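Peroxisomal membrane protein PEX15 (Saccharomyces cerevisiae, PDB 5VXV) anchors the AAA-ATPase pair PEX1 and PEX6 to peroxisome membranes, here through a helical, probably cytoplasmic part of the protein. Local coordinates at residues Leu44-Cys49 with Leu91-Lys96; Ile69-Thr74 with Ile102-Phe107; Lys96-Cys101 with Leu120-Ile125; Ser127-Val132 with Gln147-Ile152. All blocks are in the same frame, centred on the assembly; numbering follows the deposited sequence.

Contact 1: residues Leu44-Cys49 with Leu91-Lys96; sequences LFVSAC and LLVINK
The ammonium nitrogen K96 NZ reaches the carbonyl S47 O through a water that bonds to both. The water accepts from K96 NZ at 2.8 Å and donates to S47 O at 2.9 Å. S47 OG also lies close, 3.2 Å from K96 NZ. That hydroxyl is hydrogen-bonded to D43 O on its own helix. K96 gets there by length. Its CG stands beside the backbone N (chi1 -70°), and the chain, extended beyond CG, carries the amine across to S47. V46 packs on the stem of the lysine: V46 CG1 touches K96 CB at 3.7 Å, and the two side chains cross obliquely. V46 CG1 also lies 4.3 Å from V93 CG1, a looser touch. The contact is therefore small and two-sided. A valine sits on the buried side, and a water-bridged lysine on the partly exposed side. The segment axes come within 9.9 Å at an angle of 55°. Segment 44-49 of helix 39-51 thus crosses segment 91-96 of helix 91-108 at a slant. Helices 3-13 and 17-27 cover other sides of 44-49, through L44 and F45. Helix 143-161 packs on 91-96 through L91 and N95.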
loop_
_atom_site.group_PDB
_atom_site.type_symbol
_atom_site.label_atom_id
_atom_site.label_comp_id
_atom_site.label_asym_id
_atom_site.label_seq_id
_atom_site.Cartn_x
_atom_site.Cartn_y
_atom_site.Cartn_z
ATOM N N LEU A 44 4.658 2.515 13.806
ATOM C CA LEU A 44 6.019 2.022 13.611
ATOM C C LEU A 44 6.018 0.720 12.823
ATOM O O LEU A 44 6.809 0.539 11.891
ATOM C CB LEU A 44 6.710 1.823 14.961
ATOM C CG LEU A 44 8.075 1.124 14.899
ATOM C CD1 LEU A 44 9.057 1.909 14.040
ATOM C CD2 LEU A 44 8.641 0.907 16.294
ATOM N N PHE A 45 5.136 -0.208 13.194
ATOM C CA PHE A 45 5.088 -1.500 12.521
ATOM C C PHE A 45 4.871 -1.334 11.022
ATOM O O PHE A 45 5.582 -1.935 10.209
ATOM C CB PHE A 45 3.985 -2.359 13.135
ATOM C CG PHE A 45 3.782 -3.665 12.433
ATOM C CD1 PHE A 45 4.713 -4.680 12.556
ATOM C CD2 PHE A 45 2.660 -3.877 11.648
ATOM C CE1 PHE A 45 4.532 -5.884 11.913
ATOM C CE2 PHE A 45 2.471 -5.081 11.003
ATOM C CZ PHE A 45 3.407 -6.086 11.134
ATOM N N VAL A 46 3.893 -0.513 10.634
ATOM C CA VAL A 46 3.602 -0.319 9.214
ATOM C C VAL A 46 4.782 0.339 8.510
ATOM O O VAL A 46 5.150 -0.044 7.393
ATOM C CB VAL A 46 2.309 0.503 9.047
ATOM C CG1 VAL A 46 2.054 0.824 7.577
ATOM C CG2 VAL A 46 1.127 -0.255 9.625
ATOM N N SER A 47 5.398 1.337 9.147
ATOM C CA SER A 47 6.523 2.022 8.520
ATOM C C SER A 47 7.709 1.085 8.336
ATOM O O SER A 47 8.383 1.125 7.298
ATOM C CB SER A 47 6.928 3.239 9.350
ATOM O OG SER A 47 5.958 4.265 9.243
ATOM N N ALA A 48 7.981 0.236 9.328
ATOM C CA ALA A 48 9.091 -0.704 9.214
ATOM C C ALA A 48 8.821 -1.735 8.125
ATOM O O ALA A 48 9.695 -2.028 7.300
ATOM C CB ALA A 48 9.341 -1.387 10.559
ATOM N N CYS A 49 7.609 -2.294 8.101
ATOM C CA CYS A 49 7.277 -3.283 7.081
ATOM C C CYS A 49 7.337 -2.691 5.682
ATOM O O CYS A 49 7.683 -3.397 4.727
ATOM C CB CYS A 49 5.891 -3.868 7.349
ATOM S SG CYS A 49 5.853 -4.991 8.759
ATOM N N LEU A 91 -3.488 9.449 4.627
ATOM C CA LEU A 91 -3.538 8.654 3.408
ATOM C C LEU A 91 -2.193 8.008 3.090
ATOM O O LEU A 91 -2.156 6.916 2.515
ATOM C CB LEU A 91 -4.001 9.529 2.246
ATOM C CG LEU A 91 -4.233 8.835 0.904
ATOM C CD1 LEU A 91 -5.204 7.671 1.041
ATOM C CD2 LEU A 91 -4.757 9.844 -0.100
ATOM N N LEU A 92 -1.080 8.653 3.452
ATOM C CA LEU A 92 0.222 8.059 3.162
ATOM C C LEU A 92 0.424 6.758 3.932
ATOM O O LEU A 92 1.095 5.845 3.439
ATOM C CB LEU A 92 1.344 9.053 3.475
ATOM C CG LEU A 92 1.355 10.355 2.665
ATOM C CD1 LEU A 92 2.597 11.184 2.979
ATOM C CD2 LEU A 92 1.270 10.083 1.167
ATOM N N VAL A 93 -0.155 6.648 5.129
ATOM C CA VAL A 93 -0.068 5.399 5.880
ATOM C C VAL A 93 -0.983 4.346 5.272
ATOM O O VAL A 93 -0.639 3.159 5.221
ATOM C CB VAL A 93 -0.395 5.648 7.363
ATOM C CG1 VAL A 93 -0.402 4.340 8.138
ATOM C CG2 VAL A 93 0.616 6.613 7.956
ATOM N N ILE A 94 -2.171 4.757 4.822
ATOM C CA ILE A 94 -3.040 3.860 4.067
ATOM C C ILE A 94 -2.286 3.290 2.874
ATOM O O ILE A 94 -2.366 2.090 2.582
ATOM C CB ILE A 94 -4.321 4.606 3.640
ATOM C CG1 ILE A 94 -5.207 4.851 4.864
ATOM C CG2 ILE A 94 -5.094 3.825 2.575
ATOM C CD1 ILE A 94 -6.262 5.916 4.669
ATOM N N ASN A 95 -1.519 4.136 2.184
ATOM C CA ASN A 95 -0.749 3.668 1.037
ATOM C C ASN A 95 0.328 2.675 1.461
ATOM O O ASN A 95 0.549 1.666 0.781
ATOM C CB ASN A 95 -0.133 4.859 0.304
ATOM C CG ASN A 95 -1.176 5.709 -0.401
ATOM O OD1 ASN A 95 -2.313 5.279 -0.591
ATOM N ND2 ASN A 95 -0.793 6.917 -0.793
ATOM N N LYS A 96 1.014 2.944 2.578
ATOM C CA LYS A 96 1.976 1.977 3.098
ATOM C C LYS A 96 1.307 0.640 3.388
ATOM O O LYS A 96 1.851 -0.420 3.060
ATOM C CB LYS A 96 2.651 2.513 4.363
ATOM C CG LYS A 96 3.612 3.670 4.135
ATOM C CD LYS A 96 4.379 4.020 5.403
ATOM C CE LYS A 96 5.309 5.201 5.167
ATOM N NZ LYS A 96 6.148 5.529 6.360
HETATM O O HOH W 1 8.280 3.704 6.087
#

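Contact 2: residues Ile69-Thr74 with Ile102-Phe107; sequences IFTLDT and IKVIQF
V104 is the residue of 102-107 that meets F70 and T71, and the residues around it turn mostly to other neighbours. I102 comes first. Its side chain points away from 69-74 and packs on L122 of helix 112-136. V104 follows and points toward the other segment. Its two methyls divide the work. V104 CG1 is anti to the backbone N (chi1 169°) and lies 4.0 Å from T71 OG1. V104 CG2, beside the backbone N, touches F70 CB at 3.7 Å and lies 4.1 Å from F70 O. So V104 rests on the base of F70, while the aromatic ring leads away from it. One face of the F70 ring is covered by I69 CG2, 4.0 Å above its centre. The T71 hydroxyl is not held by V104: it is hydrogen-bonded to L67 O, one turn back, which helps fix its rotation. These residues form the end of helix 60-70 and the link that follows. T71 to T74 make a type I beta turn, and T74 is the N-cap of helix 75-86, its OG1 bonded to C77 N. The chain thus passes from one helix to the next against the side of a third. I105 comes after V104. Its side chain starts out along the flank of the helix, but its end comes nearer to the turn. I105 CD1 approaches L72 CD1 to 4.6 Å, at the margin of contact. Around 104-107 the helix widens into a pi-type turn.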
loop_
_atom_site.group_PDB
_atom_site.type_symbol
_atom_site.label_atom_id
_atom_site.label_comp_id
_atom_site.label_asym_id
_atom_site.label_seq_id
_atom_site.Cartn_x
_atom_site.Cartn_y
_atom_site.Cartn_z
ATOM N N ILE A 69 -1.273 -9.738 9.805
ATOM C CA ILE A 69 -1.741 -8.360 9.699
ATOM C C ILE A 69 -2.047 -7.976 8.253
ATOM O O ILE A 69 -2.896 -7.110 8.014
ATOM C CB ILE A 69 -0.708 -7.396 10.310
ATOM C CG1 ILE A 69 -0.401 -7.769 11.766
ATOM C CG2 ILE A 69 -1.196 -5.952 10.225
ATOM C CD1 ILE A 69 -1.613 -7.800 12.686
ATOM N N PHE A 70 -1.372 -8.584 7.273
ATOM C CA PHE A 70 -1.470 -8.136 5.886
ATOM C C PHE A 70 -2.054 -9.183 4.942
ATOM O O PHE A 70 -2.063 -8.961 3.725
ATOM C CB PHE A 70 -0.095 -7.693 5.375
ATOM C CG PHE A 70 0.492 -6.541 6.143
ATOM C CD1 PHE A 70 -0.179 -5.330 6.226
ATOM C CD2 PHE A 70 1.714 -6.666 6.773
ATOM C CE1 PHE A 70 0.355 -4.272 6.927
ATOM C CE2 PHE A 70 2.254 -5.611 7.480
ATOM C CZ PHE A 70 1.574 -4.409 7.556
ATOM N N THR A 71 -2.538 -10.309 5.459
ATOM C CA THR A 71 -3.274 -11.280 4.657
ATOM C C THR A 71 -4.750 -10.903 4.708
ATOM O O THR A 71 -5.342 -10.839 5.792
ATOM C CB THR A 71 -3.041 -12.703 5.166
ATOM O OG1 THR A 71 -1.651 -13.027 5.057
ATOM C CG2 THR A 71 -3.844 -13.715 4.355
ATOM N N LEU A 72 -5.341 -10.671 3.533
ATOM C CA LEU A 72 -6.549 -9.854 3.444
ATOM C C LEU A 72 -7.724 -10.437 4.219
ATOM O O LEU A 72 -8.548 -9.678 4.741
ATOM C CB LEU A 72 -6.934 -9.655 1.977
ATOM C CG LEU A 72 -5.923 -8.887 1.123
ATOM C CD1 LEU A 72 -6.394 -8.811 -0.321
ATOM C CD2 LEU A 72 -5.686 -7.487 1.682
ATOM N N ASP A 73 -7.833 -11.760 4.309
ATOM C CA ASP A 73 -9.024 -12.380 4.872
ATOM C C ASP A 73 -8.849 -12.849 6.313
ATOM O O ASP A 73 -9.735 -13.534 6.833
ATOM C CB ASP A 73 -9.474 -13.552 3.997
ATOM C CG ASP A 73 -8.369 -14.560 3.754
ATOM O OD1 ASP A 73 -7.311 -14.461 4.408
ATOM O OD2 ASP A 73 -8.566 -15.460 2.909
ATOM N N THR A 74 -7.741 -12.494 6.980
ATOM C CA THR A 74 -7.651 -12.848 8.391
ATOM C C THR A 74 -8.461 -11.865 9.236
ATOM O O THR A 74 -8.650 -10.710 8.846
ATOM C CB THR A 74 -6.204 -12.846 8.882
ATOM O OG1 THR A 74 -5.711 -11.501 8.935
ATOM C CG2 THR A 74 -5.310 -13.686 7.981
ATOM N N ILE A 102 0.392 -5.918 -0.781
ATOM C CA ILE A 102 0.932 -6.318 -2.076
ATOM C C ILE A 102 2.179 -7.175 -1.891
ATOM O O ILE A 102 2.381 -8.165 -2.601
ATOM C CB ILE A 102 1.218 -5.064 -2.924
ATOM C CG1 ILE A 102 -0.098 -4.389 -3.321
ATOM C CG2 ILE A 102 2.042 -5.408 -4.164
ATOM C CD1 ILE A 102 0.060 -2.963 -3.802
ATOM N N LYS A 103 3.027 -6.807 -0.929
ATOM C CA LYS A 103 4.262 -7.553 -0.707
ATOM C C LYS A 103 3.982 -8.991 -0.294
ATOM O O LYS A 103 4.746 -9.899 -0.646
ATOM C CB LYS A 103 5.118 -6.852 0.345
ATOM C CG LYS A 103 5.924 -5.696 -0.216
ATOM C CD LYS A 103 6.683 -4.960 0.868
ATOM C CE LYS A 103 7.393 -3.741 0.306
ATOM N NZ LYS A 103 7.998 -2.908 1.380
ATOM N N VAL A 104 2.898 -9.221 0.449
ATOM C CA VAL A 104 2.525 -10.584 0.827
ATOM C C VAL A 104 2.135 -11.384 -0.411
ATOM O O VAL A 104 2.620 -12.499 -0.632
ATOM C CB VAL A 104 1.383 -10.560 1.862
ATOM C CG1 VAL A 104 0.791 -11.959 2.059
ATOM C CG2 VAL A 104 1.881 -10.007 3.189
ATOM N N ILE A 105 1.247 -10.824 -1.233
ATOM C CA ILE A 105 0.801 -11.521 -2.434
ATOM C C ILE A 105 1.981 -11.795 -3.356
ATOM O O ILE A 105 2.092 -12.877 -3.944
ATOM C CB ILE A 105 -0.289 -10.696 -3.146
ATOM C CG1 ILE A 105 -1.514 -10.536 -2.241
ATOM C CG2 ILE A 105 -0.689 -11.352 -4.469
ATOM C CD1 ILE A 105 -2.519 -9.512 -2.738
ATOM N N GLN A 106 2.881 -10.821 -3.489
ATOM C CA GLN A 106 3.936 -10.905 -4.492
ATOM C C GLN A 106 4.995 -11.940 -4.122
ATOM O O GLN A 106 5.493 -12.658 -4.997
ATOM C CB GLN A 106 4.569 -9.526 -4.675
ATOM C CG GLN A 106 5.663 -9.460 -5.722
ATOM C CD GLN A 106 6.202 -8.055 -5.895
ATOM O OE1 GLN A 106 5.723 -7.112 -5.263
ATOM N NE2 GLN A 106 7.206 -7.905 -6.749
ATOM N N PHE A 107 5.358 -12.033 -2.842
ATOM C CA PHE A 107 6.506 -12.832 -2.433
ATOM C C PHE A 107 6.175 -14.007 -1.523
ATOM O O PHE A 107 6.884 -15.015 -1.571
ATOM C CB PHE A 107 7.545 -11.947 -1.723
ATOM C CG PHE A 107 8.085 -10.839 -2.583
ATOM C CD1 PHE A 107 8.890 -11.120 -3.674
ATOM C CD2 PHE A 107 7.792 -9.516 -2.297
ATOM C CE1 PHE A 107 9.390 -10.103 -4.467
ATOM C CE2 PHE A 107 8.288 -8.495 -3.085
ATOM C CZ PHE A 107 9.089 -8.789 -4.172
#

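Contact 3: residues Lys96-Cys101 with Leu120-Ile125; sequences KFFRCC and LELESI
F98 and C101 meet L122 and I125 inside a helical hairpin, in which helix 91-108 is followed directly by the antiparallel helix 112-136. The segment axes run at 168° to each other and come no closer than 11.7 Å, and only side chains touch between these segments. No hydrogen bond crosses from one to the other. L122 points toward the other helix. Its CG is anti to the backbone N (chi1 179°), which carries the branched end outward. Methyl CD1 does the touching. L122 CD1 lies 4.2 Å from F98 CD1 and 4.4 Å from C101 CB, so it sits between two residues one turn apart. I125 comes one turn further along helix 112-136. I125 CG2 meets F98 CE1 at 4.0 Å. Both methyls approach the phenyl group obliquely, at the neighbouring ring carbons CD1 and CE1. F98 starts out along the side of its helix, with CG beside the backbone N (chi1 -74°), and its ring then swings nearer to 120-125. The spacings are those of ordinary apolar packing, with nothing strained. L72 closes one end of the contact, touching both C101 and L122. Helix 143-161 packs against F98 through L149, and helix 75-86 reaches I125 through R81.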
loop_
_atom_site.group_PDB
_atom_site.type_symbol
_atom_site.label_atom_id
_atom_site.label_comp_id
_atom_site.label_asym_id
_atom_site.label_seq_id
_atom_site.Cartn_x
_atom_site.Cartn_y
_atom_site.Cartn_z
ATOM N N LYS A 96 1.014 2.944 2.578
ATOM C CA LYS A 96 1.976 1.977 3.098
ATOM C C LYS A 96 1.307 0.640 3.388
ATOM O O LYS A 96 1.851 -0.420 3.060
ATOM C CB LYS A 96 2.651 2.513 4.363
ATOM C CG LYS A 96 3.612 3.670 4.135
ATOM C CD LYS A 96 4.379 4.020 5.403
ATOM C CE LYS A 96 5.309 5.201 5.167
ATOM N NZ LYS A 96 6.148 5.529 6.360
ATOM N N PHE A 97 0.124 0.667 4.010
ATOM C CA PHE A 97 -0.584 -0.570 4.314
ATOM C C PHE A 97 -0.877 -1.362 3.045
ATOM O O PHE A 97 -0.634 -2.573 2.985
ATOM C CB PHE A 97 -1.878 -0.259 5.068
ATOM C CG PHE A 97 -2.735 -1.466 5.314
ATOM C CD1 PHE A 97 -2.526 -2.271 6.423
ATOM C CD2 PHE A 97 -3.746 -1.802 4.429
ATOM C CE1 PHE A 97 -3.311 -3.386 6.640
ATOM C CE2 PHE A 97 -4.535 -2.916 4.644
ATOM C CZ PHE A 97 -4.316 -3.708 5.750
ATOM N N PHE A 98 -1.399 -0.694 2.012
ATOM C CA PHE A 98 -1.681 -1.394 0.763
ATOM C C PHE A 98 -0.409 -1.992 0.172
ATOM O O PHE A 98 -0.419 -3.124 -0.326
ATOM C CB PHE A 98 -2.356 -0.452 -0.240
ATOM C CG PHE A 98 -3.805 -0.149 0.070
ATOM C CD1 PHE A 98 -4.657 -1.140 0.531
ATOM C CD2 PHE A 98 -4.311 1.130 -0.100
ATOM C CE1 PHE A 98 -5.984 -0.863 0.811
ATOM C CE2 PHE A 98 -5.639 1.412 0.179
ATOM C CZ PHE A 98 -6.473 0.412 0.636
ATOM N N ARG A 99 0.705 -1.259 0.233
ATOM C CA ARG A 99 1.956 -1.799 -0.293
ATOM C C ARG A 99 2.384 -3.042 0.480
ATOM O O ARG A 99 2.954 -3.975 -0.097
ATOM C CB ARG A 99 3.052 -0.736 -0.258
ATOM C CG ARG A 99 2.890 0.349 -1.313
ATOM C CD ARG A 99 4.184 1.125 -1.531
ATOM N NE ARG A 99 4.541 1.944 -0.376
ATOM C CZ ARG A 99 4.232 3.230 -0.229
ATOM N NH1 ARG A 99 3.551 3.878 -1.167
ATOM N NH2 ARG A 99 4.609 3.875 0.864
ATOM N N CYS A 100 2.113 -3.076 1.788
ATOM C CA CYS A 100 2.445 -4.259 2.579
ATOM C C CYS A 100 1.578 -5.449 2.182
ATOM O O CYS A 100 2.068 -6.581 2.108
ATOM C CB CYS A 100 2.297 -3.955 4.069
ATOM S SG CYS A 100 3.553 -2.824 4.710
ATOM N N CYS A 101 0.288 -5.218 1.922
ATOM C CA CYS A 101 -0.565 -6.295 1.427
ATOM C C CYS A 101 -0.053 -6.821 0.093
ATOM O O CYS A 101 -0.053 -8.033 -0.151
ATOM C CB CYS A 101 -2.006 -5.805 1.285
ATOM S SG CYS A 101 -2.806 -5.345 2.838
ATOM N N LEU A 120 -7.367 -10.006 -7.006
ATOM C CA LEU A 120 -8.728 -9.550 -7.279
ATOM C C LEU A 120 -9.396 -9.023 -6.014
ATOM O O LEU A 120 -10.109 -8.014 -6.056
ATOM C CB LEU A 120 -9.554 -10.685 -7.889
ATOM C CG LEU A 120 -9.613 -10.716 -9.420
ATOM C CD1 LEU A 120 -8.220 -10.709 -10.028
ATOM C CD2 LEU A 120 -10.402 -11.932 -9.907
ATOM N N GLU A 121 -9.182 -9.697 -4.879
ATOM C CA GLU A 121 -9.714 -9.196 -3.614
ATOM C C GLU A 121 -9.146 -7.823 -3.288
ATOM O O GLU A 121 -9.877 -6.926 -2.852
ATOM C CB GLU A 121 -9.402 -10.175 -2.482
ATOM C CG GLU A 121 -10.176 -11.479 -2.540
ATOM C CD GLU A 121 -9.906 -12.363 -1.335
ATOM O OE1 GLU A 121 -9.509 -11.825 -0.276
ATOM O OE2 GLU A 121 -10.090 -13.592 -1.446
ATOM N N LEU A 122 -7.839 -7.643 -3.486
ATOM C CA LEU A 122 -7.221 -6.352 -3.208
ATOM C C LEU A 122 -7.762 -5.272 -4.133
ATOM O O LEU A 122 -7.978 -4.132 -3.708
ATOM C CB LEU A 122 -5.703 -6.462 -3.347
ATOM C CG LEU A 122 -4.916 -5.171 -3.115
ATOM C CD1 LEU A 122 -5.099 -4.669 -1.688
ATOM C CD2 LEU A 122 -3.449 -5.392 -3.428
ATOM N N GLU A 123 -7.969 -5.605 -5.409
ATOM C CA GLU A 123 -8.525 -4.633 -6.345
ATOM C C GLU A 123 -9.849 -4.082 -5.832
ATOM O O GLU A 123 -10.075 -2.866 -5.838
ATOM C CB GLU A 123 -8.706 -5.274 -7.720
ATOM C CG GLU A 123 -7.407 -5.507 -8.475
ATOM C CD GLU A 123 -7.611 -6.286 -9.759
ATOM O OE1 GLU A 123 -8.709 -6.853 -9.953
ATOM O OE2 GLU A 123 -6.669 -6.334 -10.575
ATOM N N SER A 124 -10.735 -4.966 -5.370
ATOM C CA SER A 124 -12.027 -4.525 -4.851
ATOM C C SER A 124 -11.856 -3.672 -3.602
ATOM O O SER A 124 -12.498 -2.624 -3.465
ATOM C CB SER A 124 -12.913 -5.735 -4.554
ATOM O OG SER A 124 -13.236 -6.430 -5.745
ATOM N N ILE A 125 -10.999 -4.109 -2.677
ATOM C CA ILE A 125 -10.765 -3.344 -1.455
ATOM C C ILE A 125 -10.280 -1.941 -1.795
ATOM O O ILE A 125 -10.762 -0.943 -1.242
ATOM C CB ILE A 125 -9.769 -4.086 -0.546
ATOM C CG1 ILE A 125 -10.448 -5.303 0.087
ATOM C CG2 ILE A 125 -9.214 -3.162 0.540
ATOM C CD1 ILE A 125 -9.494 -6.275 0.751
#

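Contact 4: residues Ser127-Val132 with Gln147-Ile152; sequences SDFIFV and QELIEI
I130 and I150 touch closely at their ends, with CD1 of I130 3.6 Å from CD1 of I150. I150 CD1 also lies 4.0 Å from I130 CG2, so it nestles between the branches of I130. Beside them I130 and L149 lie alongside each other, running opposite ways, and L149 CD2 lies 3.8 Å from I130 CG1. L149 CD2 also meets the edge of the F129 ring, near its plane, 3.9 Å from F129 CE2. With CG anti to the backbone N (chi1 172°), F129 brings its ring nearer to 147-152. This is antiparallel packing of consecutive helices, 112-136 and 143-161, with segment axes at 160° and 11.3 Å apart at their closest. With an alanine here in place of I130, I150 CD1 would probably lose the methyls it rests on, L149 CD2 would keep mainly F129, and a gap is likely to open between the helices. The other side of 127-132 is looser. D128, F131 and V132 lie on the surface and do not touch 147-152. On the far side of 147-152, Q147 NE2 donates to E151 OE2 at 3.2 Å, meeting it from above the carboxylate plane. S203 of helix 196-217 is hydrogen-bonded to that same oxygen.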
loop_
_atom_site.group_PDB
_atom_site.type_symbol
_atom_site.label_atom_id
_atom_site.label_comp_id
_atom_site.label_asym_id
_atom_site.label_seq_id
_atom_site.Cartn_x
_atom_site.Cartn_y
_atom_site.Cartn_z
ATOM N N SER A 127 -10.405 -0.206 -4.789
ATOM C CA SER A 127 -11.329 0.625 -5.555
ATOM C C SER A 127 -12.505 1.071 -4.694
ATOM O O SER A 127 -12.958 2.216 -4.803
ATOM C CB SER A 127 -11.811 -0.116 -6.805
ATOM O OG SER A 127 -12.409 -1.354 -6.487
ATOM N N ASP A 128 -13.008 0.190 -3.825
ATOM C CA ASP A 128 -14.025 0.613 -2.867
ATOM C C ASP A 128 -13.509 1.750 -1.995
ATOM O O ASP A 128 -14.231 2.718 -1.729
ATOM C CB ASP A 128 -14.465 -0.559 -1.988
ATOM C CG ASP A 128 -15.395 -1.522 -2.706
ATOM O OD1 ASP A 128 -15.975 -1.152 -3.751
ATOM O OD2 ASP A 128 -15.560 -2.655 -2.204
ATOM N N PHE A 129 -12.259 1.653 -1.534
ATOM C CA PHE A 129 -11.737 2.702 -0.667
ATOM C C PHE A 129 -11.547 4.007 -1.426
ATOM O O PHE A 129 -11.782 5.089 -0.875
ATOM C CB PHE A 129 -10.413 2.297 -0.031
ATOM C CG PHE A 129 -9.769 3.425 0.704
ATOM C CD1 PHE A 129 -10.249 3.811 1.943
ATOM C CD2 PHE A 129 -8.739 4.148 0.132
ATOM C CE1 PHE A 129 -9.693 4.872 2.610
ATOM C CE2 PHE A 129 -8.178 5.213 0.799
ATOM C CZ PHE A 129 -8.659 5.577 2.037
ATOM N N ILE A 130 -11.090 3.932 -2.677
ATOM C CA ILE A 130 -10.915 5.146 -3.470
ATOM C C ILE A 130 -12.225 5.920 -3.541
ATOM O O ILE A 130 -12.244 7.149 -3.399
ATOM C CB ILE A 130 -10.372 4.801 -4.869
ATOM C CG1 ILE A 130 -8.926 4.305 -4.765
ATOM C CG2 ILE A 130 -10.427 6.017 -5.791
ATOM C CD1 ILE A 130 -8.411 3.629 -6.020
ATOM N N PHE A 131 -13.343 5.220 -3.751
ATOM C CA PHE A 131 -14.636 5.897 -3.785
ATOM C C PHE A 131 -14.938 6.553 -2.445
ATOM O O PHE A 131 -15.388 7.705 -2.391
ATOM C CB PHE A 131 -15.747 4.915 -4.159
ATOM C CG PHE A 131 -17.125 5.525 -4.118
ATOM C CD1 PHE A 131 -17.657 6.141 -5.237
ATOM C CD2 PHE A 131 -17.879 5.497 -2.957
ATOM C CE1 PHE A 131 -18.914 6.711 -5.202
ATOM C CE2 PHE A 131 -19.139 6.070 -2.917
ATOM C CZ PHE A 131 -19.656 6.676 -4.044
ATOM N N VAL A 132 -14.718 5.825 -1.349
ATOM C CA VAL A 132 -14.932 6.395 -0.021
ATOM C C VAL A 132 -14.104 7.660 0.147
ATOM O O VAL A 132 -14.595 8.686 0.631
ATOM C CB VAL A 132 -14.602 5.359 1.071
ATOM C CG1 VAL A 132 -14.604 6.009 2.458
ATOM C CG2 VAL A 132 -15.599 4.211 1.033
ATOM N N GLN A 147 -2.649 10.910 -5.603
ATOM C CA GLN A 147 -1.863 10.485 -6.758
ATOM C C GLN A 147 -1.133 9.182 -6.458
ATOM O O GLN A 147 -1.149 8.248 -7.265
ATOM C CB GLN A 147 -0.858 11.566 -7.167
ATOM C CG GLN A 147 -0.017 11.159 -8.381
ATOM C CD GLN A 147 1.112 12.121 -8.692
ATOM O OE1 GLN A 147 1.325 13.104 -7.986
ATOM N NE2 GLN A 147 1.851 11.830 -9.755
ATOM N N GLU A 148 -0.487 9.103 -5.292
ATOM C CA GLU A 148 0.252 7.894 -4.941
ATOM C C GLU A 148 -0.675 6.690 -4.859
ATOM O O GLU A 148 -0.325 5.593 -5.311
ATOM C CB GLU A 148 0.993 8.090 -3.616
ATOM C CG GLU A 148 1.856 6.894 -3.210
ATOM C CD GLU A 148 2.628 7.122 -1.921
ATOM O OE1 GLU A 148 1.997 7.238 -0.851
ATOM O OE2 GLU A 148 3.873 7.187 -1.980
ATOM N N LEU A 149 -1.861 6.875 -4.276
ATOM C CA LEU A 149 -2.811 5.775 -4.131
ATOM C C LEU A 149 -3.208 5.212 -5.491
ATOM O O LEU A 149 -3.224 3.990 -5.693
ATOM C CB LEU A 149 -4.041 6.258 -3.360
ATOM C CG LEU A 149 -5.215 5.284 -3.249
ATOM C CD1 LEU A 149 -4.801 4.012 -2.524
ATOM C CD2 LEU A 149 -6.384 5.956 -2.549
ATOM N N ILE A 150 -3.537 6.086 -6.443
ATOM C CA ILE A 150 -3.937 5.603 -7.760
ATOM C C ILE A 150 -2.762 4.928 -8.454
ATOM O O ILE A 150 -2.930 3.922 -9.152
ATOM C CB ILE A 150 -4.513 6.752 -8.609
ATOM C CG1 ILE A 150 -5.673 7.439 -7.877
ATOM C CG2 ILE A 150 -4.982 6.227 -9.962
ATOM C CD1 ILE A 150 -6.823 6.519 -7.501
ATOM N N GLU A 151 -1.551 5.450 -8.258
ATOM C CA GLU A 151 -0.400 4.863 -8.931
ATOM C C GLU A 151 -0.020 3.516 -8.320
ATOM O O GLU A 151 0.490 2.644 -9.030
ATOM C CB GLU A 151 0.763 5.855 -8.920
ATOM C CG GLU A 151 0.485 7.049 -9.836
ATOM C CD GLU A 151 1.695 7.921 -10.094
ATOM O OE1 GLU A 151 2.756 7.674 -9.482
ATOM O OE2 GLU A 151 1.578 8.859 -10.914
ATOM N N ILE A 152 -0.289 3.303 -7.028
ATOM C CA ILE A 152 -0.162 1.956 -6.471
ATOM C C ILE A 152 -1.119 1.010 -7.183
ATOM O O ILE A 152 -0.739 -0.080 -7.623
ATOM C CB ILE A 152 -0.418 1.962 -4.953
ATOM C CG1 ILE A 152 0.691 2.711 -4.215
ATOM C CG2 ILE A 152 -0.511 0.527 -4.420
ATOM C CD1 ILE A 152 0.364 3.004 -2.760
#

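In the fold
Helix 91-108 takes part in contacts 1, 2 and 3, and helix 112-136 in contacts 3 and 4. Contact 3 is the most central, with its centre about 6 Å from that of the chain. The centres of contacts 2 and 4 lie about 8 and 10 Å from it, and that of contact 1 about 13 Å. Contacts 1 and 2 alternate along the chain and touch where F45 CE2 meets F70 CE2 at 3.6 Å. Contacts 2 and 3 meet through I102 CG1 and L122 CD2, 3.5 Å apart. A probable hydrogen bond, N95 ND2 to E148 OE1 at 2.8 Å, ties contact 1 to contact 4. Contacts 3 and 4 join neighbouring helices of the chain, while contacts 1 and 2 bring earlier helices onto helix 91-108.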